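Side-chain contacts in sporulation-control protein spo0M (Bacillus subtilis, PDB 5CL2), which controls expression of the sporulation gene spo0A and is required for the cell to pass morphological stage 0 of sporulation: residues T14-D19 / V106-D111; G29-K34 / I45-S50. All blocks are in the same frame, centred on the assembly; numbering follows the deposited sequence.

Interaction 1: residues T14-D19 / V106-D111; sequences TILEKD and VAVVTD. With NA (sodium ion), chain C.
T14 and T110 face each other with nearly the same first torsion, chi1 -65° and -59°: each hydroxyl stands anti to its own carbonyl carbon and each methyl anti to the backbone N. This turns both OG1 atoms inward across the gap between the two sheets of the arrestin-like beta sandwich, T14 lying on strand 11-16 and T110 on strand 106-114. The threonines cross obliquely, and their OG1 atoms pair in a hydrogen bond of undecided direction. The modelled separation of T14 OG1 and T110 OG1, 2.4 Å, is doubtful at 2.30 Å resolution, but the two hydroxyls of these buried residues probably satisfy each other. CG2 of T110 comes to 3.5 Å from OG1 of T14.

Two residues farther along strand 11-16, L16 reaches back toward the same opposing strand, CD1 coming to 4.4 Å from CG2 of V108. This loose apolar touch continues into the core, where F89 of strand 84-92 packs on both T14 and L16. V108 and T110 in turn rest on L47 of the neighbouring strand 40-57.

While its hydroxyl serves the interior, T14 uses its main chain for the metal. D122 and D124 of strand 120-128 supply OD2 ligands, which ties the edge of one sheet to a strand of the other, and the carbonyl O of T14 coordinates the sodium ion at 2.6 Å.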
loop_
_atom_site.group_PDB
_atom_site.type_symbol
_atom_site.label_atom_id
_atom_site.label_comp_id
_atom_site.label_asym_id
_atom_site.label_seq_id
_atom_site.Cartn_x
_atom_site.Cartn_y
_atom_site.Cartn_z
ATOM N N THR A 14 -13.432 20.606 16.499
ATOM C CA THR A 14 -13.981 19.408 15.861
ATOM C C THR A 14 -14.531 18.487 16.937
ATOM O O THR A 14 -13.893 18.278 17.963
ATOM C CB THR A 14 -12.930 18.654 15.018
ATOM O OG1 THR A 14 -12.518 19.459 13.912
ATOM C CG2 THR A 14 -13.500 17.351 14.478
ATOM N N ILE A 15 -15.714 17.933 16.713
ATOM C CA ILE A 15 -16.328 17.054 17.698
ATOM C C ILE A 15 -16.790 15.783 16.997
ATOM O O ILE A 15 -17.631 15.829 16.095
ATOM C CB ILE A 15 -17.531 17.764 18.426
ATOM C CG1 ILE A 15 -17.093 19.110 19.008
ATOM C CG2 ILE A 15 -18.145 16.876 19.510
ATOM C CD1 ILE A 15 -18.255 20.000 19.461
ATOM N N LEU A 16 -16.176 14.662 17.361
ATOM C CA LEU A 16 -16.563 13.351 16.865
ATOM C C LEU A 16 -17.728 12.814 17.670
ATOM O O LEU A 16 -17.889 13.193 18.820
ATOM C CB LEU A 16 -15.381 12.387 16.941
ATOM C CG LEU A 16 -14.064 13.004 16.472
ATOM C CD1 LEU A 16 -12.909 12.116 16.902
ATOM C CD2 LEU A 16 -14.058 13.262 14.962
ATOM N N GLU A 17 -18.527 11.913 17.107
ATOM C CA GLU A 17 -19.638 11.386 17.888
ATOM C C GLU A 17 -19.149 10.351 18.894
ATOM O O GLU A 17 -19.706 10.260 19.991
ATOM C CB GLU A 17 -20.703 10.752 16.988
ATOM C CG GLU A 17 -21.452 11.700 16.086
ATOM C CD GLU A 17 -22.410 10.954 15.160
ATOM O OE1 GLU A 17 -22.535 9.710 15.310
ATOM O OE2 GLU A 17 -23.075 11.614 14.322
ATOM N N LYS A 18 -18.080 9.623 18.552
ATOM C CA LYS A 18 -17.431 8.685 19.477
ATOM C C LYS A 18 -15.936 8.977 19.587
ATOM O O LYS A 18 -15.351 9.604 18.704
ATOM C CB LYS A 18 -17.602 7.235 19.020
ATOM C CG LYS A 18 -18.949 6.870 18.435
ATOM C CD LYS A 18 -19.115 5.361 18.432
ATOM C CE LYS A 18 -18.874 4.804 17.029
ATOM N NZ LYS A 18 -19.570 3.517 16.737
ATOM N N ASP A 19 -15.329 8.555 20.689
ATOM C CA ASP A 19 -13.878 8.587 20.838
ATOM C C ASP A 19 -13.216 7.235 20.434
ATOM O O ASP A 19 -11.987 7.149 20.310
ATOM C CB ASP A 19 -13.502 9.052 22.262
ATOM C CG ASP A 19 -13.692 7.983 23.316
ATOM O OD1 ASP A 19 -14.620 7.157 23.191
ATOM O OD2 ASP A 19 -12.931 8.015 24.304
ATOM N N VAL A 106 -3.300 7.430 17.747
ATOM C CA VAL A 106 -3.983 7.804 16.514
ATOM C C VAL A 106 -4.785 9.073 16.777
ATOM O O VAL A 106 -5.588 9.141 17.712
ATOM C CB VAL A 106 -4.934 6.719 16.017
ATOM C CG1 VAL A 106 -5.711 7.228 14.815
ATOM C CG2 VAL A 106 -4.168 5.459 15.667
ATOM N N ALA A 107 -4.552 10.085 15.959
ATOM C CA ALA A 107 -5.203 11.355 16.141
ATOM C C ALA A 107 -5.931 11.802 14.874
ATOM O O ALA A 107 -5.452 11.573 13.770
ATOM C CB ALA A 107 -4.179 12.403 16.579
ATOM N N VAL A 108 -7.089 12.431 15.060
ATOM C CA VAL A 108 -7.785 13.191 14.017
ATOM C C VAL A 108 -7.391 14.667 14.124
ATOM O O VAL A 108 -7.578 15.304 15.152
ATOM C CB VAL A 108 -9.310 13.044 14.122
ATOM C CG1 VAL A 108 -10.000 13.978 13.159
ATOM C CG2 VAL A 108 -9.719 11.575 13.884
ATOM N N VAL A 109 -6.769 15.182 13.079
ATOM C CA VAL A 109 -6.266 16.541 13.064
ATOM C C VAL A 109 -7.068 17.378 12.091
ATOM O O VAL A 109 -7.233 17.007 10.937
ATOM C CB VAL A 109 -4.785 16.574 12.665
ATOM C CG1 VAL A 109 -4.292 17.995 12.498
ATOM C CG2 VAL A 109 -3.938 15.798 13.675
ATOM N N THR A 110 -7.583 18.501 12.579
ATOM C CA THR A 110 -8.316 19.445 11.766
ATOM C C THR A 110 -7.364 20.548 11.353
ATOM O O THR A 110 -6.673 21.127 12.185
ATOM C CB THR A 110 -9.517 20.028 12.524
ATOM O OG1 THR A 110 -10.386 18.962 12.929
ATOM C CG2 THR A 110 -10.301 21.017 11.639
ATOM N N ASP A 111 -7.309 20.790 10.051
ATOM C CA ASP A 111 -6.532 21.870 9.460
ATOM C C ASP A 111 -7.486 22.880 8.799
ATOM O O ASP A 111 -8.093 22.590 7.771
ATOM C CB ASP A 111 -5.531 21.266 8.449
ATOM C CG ASP A 111 -4.770 22.311 7.647
ATOM O OD1 ASP A 111 -4.535 23.444 8.147
ATOM O OD2 ASP A 111 -4.362 21.970 6.513
HETATM NA NA NA C . -11.645 18.676 19.117
HETATM O O HOH W 1 -10.085 18.892 20.335
#

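Interaction 2: residues G29-K34 / I45-S50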
loop_
_atom_site.group_PDB
_atom_site.type_symbol
_atom_site.label_atom_id
_atom_site.label_comp_id
_atom_site.label_asym_id
_atom_site.label_seq_id
_atom_site.Cartn_x
_atom_site.Cartn_y
_atom_site.Cartn_z
ATOM N N GLY A 29 -18.711 13.132 12.494
ATOM C CA GLY A 29 -18.558 14.254 13.402
ATOM C C GLY A 29 -18.919 15.560 12.756
ATOM O O GLY A 29 -19.512 15.602 11.676
ATOM N N THR A 30 -18.558 16.636 13.433
ATOM C CA THR A 30 -18.835 17.960 12.936
ATOM C C THR A 30 -17.643 18.846 13.196
ATOM O O THR A 30 -17.076 18.809 14.274
ATOM C CB THR A 30 -20.096 18.545 13.607
ATOM O OG1 THR A 30 -21.228 17.734 13.269
ATOM C CG2 THR A 30 -20.345 19.981 13.166
ATOM N N VAL A 31 -17.246 19.620 12.196
ATOM C CA VAL A 31 -16.298 20.709 12.410
ATOM C C VAL A 31 -17.075 22.021 12.706
ATOM O O VAL A 31 -17.833 22.493 11.868
ATOM C CB VAL A 31 -15.400 20.921 11.179
ATOM C CG1 VAL A 31 -14.378 22.020 11.440
ATOM C CG2 VAL A 31 -14.698 19.604 10.775
ATOM N N HIS A 32 -16.897 22.597 13.890
ATOM C CA HIS A 32 -17.487 23.902 14.223
ATOM C C HIS A 32 -16.487 25.030 14.034
ATOM O O HIS A 32 -15.355 24.955 14.512
ATOM C CB HIS A 32 -18.006 23.910 15.651
ATOM C CG HIS A 32 -19.040 22.859 15.905
ATOM N ND1 HIS A 32 -20.378 23.060 15.666
ATOM C CD2 HIS A 32 -18.916 21.588 16.351
ATOM C CE1 HIS A 32 -21.045 21.959 15.973
ATOM N NE2 HIS A 32 -20.176 21.050 16.391
ATOM N N VAL A 33 -16.898 26.066 13.313
ATOM C CA VAL A 33 -16.023 27.202 13.069
ATOM C C VAL A 33 -16.719 28.483 13.582
ATOM O O VAL A 33 -17.931 28.651 13.415
ATOM C CB VAL A 33 -15.677 27.316 11.578
ATOM C CG1 VAL A 33 -14.551 28.288 11.374
ATOM C CG2 VAL A 33 -15.254 25.964 11.036
ATOM N N LYS A 34 -15.971 29.353 14.255
ATOM C CA LYS A 34 -16.520 30.616 14.746
ATOM C C LYS A 34 -15.636 31.768 14.282
ATOM O O LYS A 34 -14.424 31.738 14.472
ATOM C CB LYS A 34 -16.658 30.611 16.275
ATOM C CG LYS A 34 -17.300 31.913 16.871
ATOM C CD LYS A 34 -17.609 31.754 18.382
ATOM C CE LYS A 34 -18.556 32.851 18.920
ATOM N NZ LYS A 34 -19.745 33.131 18.064
ATOM N N ILE A 45 -11.210 23.419 4.756
ATOM C CA ILE A 45 -11.043 22.672 5.990
ATOM C C ILE A 45 -10.783 21.193 5.647
ATOM O O ILE A 45 -11.642 20.523 5.033
ATOM C CB ILE A 45 -12.278 22.776 6.906
ATOM C CG1 ILE A 45 -12.627 24.243 7.201
ATOM C CG2 ILE A 45 -12.069 21.975 8.205
ATOM C CD1 ILE A 45 -13.901 24.380 7.995
ATOM N N ASP A 46 -9.601 20.716 6.051
ATOM C CA ASP A 46 -9.160 19.324 5.875
ATOM C C ASP A 46 -9.139 18.626 7.223
ATOM O O ASP A 46 -8.921 19.263 8.267
ATOM C CB ASP A 46 -7.749 19.233 5.250
ATOM C CG ASP A 46 -7.741 19.487 3.734
ATOM O OD1 ASP A 46 -8.826 19.545 3.112
ATOM O OD2 ASP A 46 -6.641 19.700 3.171
ATOM N N LEU A 47 -9.399 17.323 7.182
ATOM C CA LEU A 47 -9.219 16.422 8.314
ATOM C C LEU A 47 -8.096 15.451 7.967
ATOM O O LEU A 47 -7.989 15.013 6.816
ATOM C CB LEU A 47 -10.484 15.612 8.590
ATOM C CG LEU A 47 -11.575 16.268 9.432
ATOM C CD1 LEU A 47 -12.384 15.210 10.154
ATOM C CD2 LEU A 47 -11.036 17.351 10.359
ATOM N N GLN A 48 -7.279 15.104 8.957
ATOM C CA GLN A 48 -6.215 14.120 8.765
ATOM C C GLN A 48 -6.218 13.117 9.885
ATOM O O GLN A 48 -6.245 13.490 11.058
ATOM C CB GLN A 48 -4.830 14.755 8.716
ATOM C CG GLN A 48 -4.746 16.056 7.984
ATOM C CD GLN A 48 -3.534 16.093 7.075
ATOM O OE1 GLN A 48 -2.451 15.612 7.439
ATOM N NE2 GLN A 48 -3.713 16.649 5.869
ATOM N N LEU A 49 -6.118 11.844 9.512
ATOM C CA LEU A 49 -5.936 10.763 10.473
ATOM C C LEU A 49 -4.441 10.456 10.472
ATOM O O LEU A 49 -3.844 10.256 9.425
ATOM C CB LEU A 49 -6.777 9.541 10.094
ATOM C CG LEU A 49 -6.941 8.415 11.121
ATOM C CD1 LEU A 49 -7.924 8.793 12.241
ATOM C CD2 LEU A 49 -7.361 7.126 10.439
ATOM N N SER A 50 -3.817 10.487 11.641
ATOM C CA SER A 50 -2.382 10.289 11.679
ATOM C C SER A 50 -1.906 9.509 12.885
ATOM O O SER A 50 -2.614 9.332 13.880
ATOM C CB SER A 50 -1.646 11.615 11.654
ATOM O OG SER A 50 -1.951 12.329 12.825
#
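I45 meets two valines of the opposite sheet at once, one with each branch of its side chain. CG2, anti to the backbone N (chi1 -55°), lies 4.0 Å from CG1 of V31, and the two side chains pass one another, each pointing the contrary way. The longer branch is extended (chi2 175°) and carries CD1 across the interface to CG2 of V33, 3.7 Å away, where the side chains meet tip to tip. I45 thus lies against two successive inward-facing residues of strand 26-34, with H32 between them turned to the other side of that strand.

D46 points away from this interface and forms a salt bridge with R72 on strand 60-79, so the polar residue serves the far side of its own sheet. L47 faces inward again. Its CD2 comes to 4.3 Å from CG2 of V31, a looser contact than those of I45, and V31 is left with one methyl directed to I45 and the other to L47. The axes of segments 29-34 and 45-50 run at 137° to each other and approach to 10.0 Å, and no hydrogen bond joins them; beyond L47 the second segment makes no further contact with the first. Q48 packs on T67 and S70 of strand 60-79, L49 lies inward against V106 and V108, and S50 makes a weak hydrogen bond to the hydroxyl of Y65.

This is face-to-face packing of two sheets in an arrestin-like sandwich. F87 and F89 of strand 84-92 complete the hydrophobic layer over I45 and L47, V12 and T14 of strand 11-16 touch V31, and L112 of strand 106-114 covers V33.

Overall arrangement
Interactions 1 and 2 lie with their centres about 7 Å apart in the same half of the chain, and both span the two sheets of one beta sandwich. Along the chain the order is 14-19, 29-34, 45-50, 106-111, so interaction 2 falls wholly between the two segments of interaction 1. Strands 11-16 and 26-34 are antiparallel neighbours in one sheet, and 40-57 and 106-114 in the other. In the latter, probable hydrogen bonds join V109 N to Q48 O (2.7 Å) and D111 N to D46 O (2.8 Å). L47 CD2 packs against T110 OG1, linking the apolar contact of V31 and I45 to the threonine pair, whose T14 also binds sodium through its main chain.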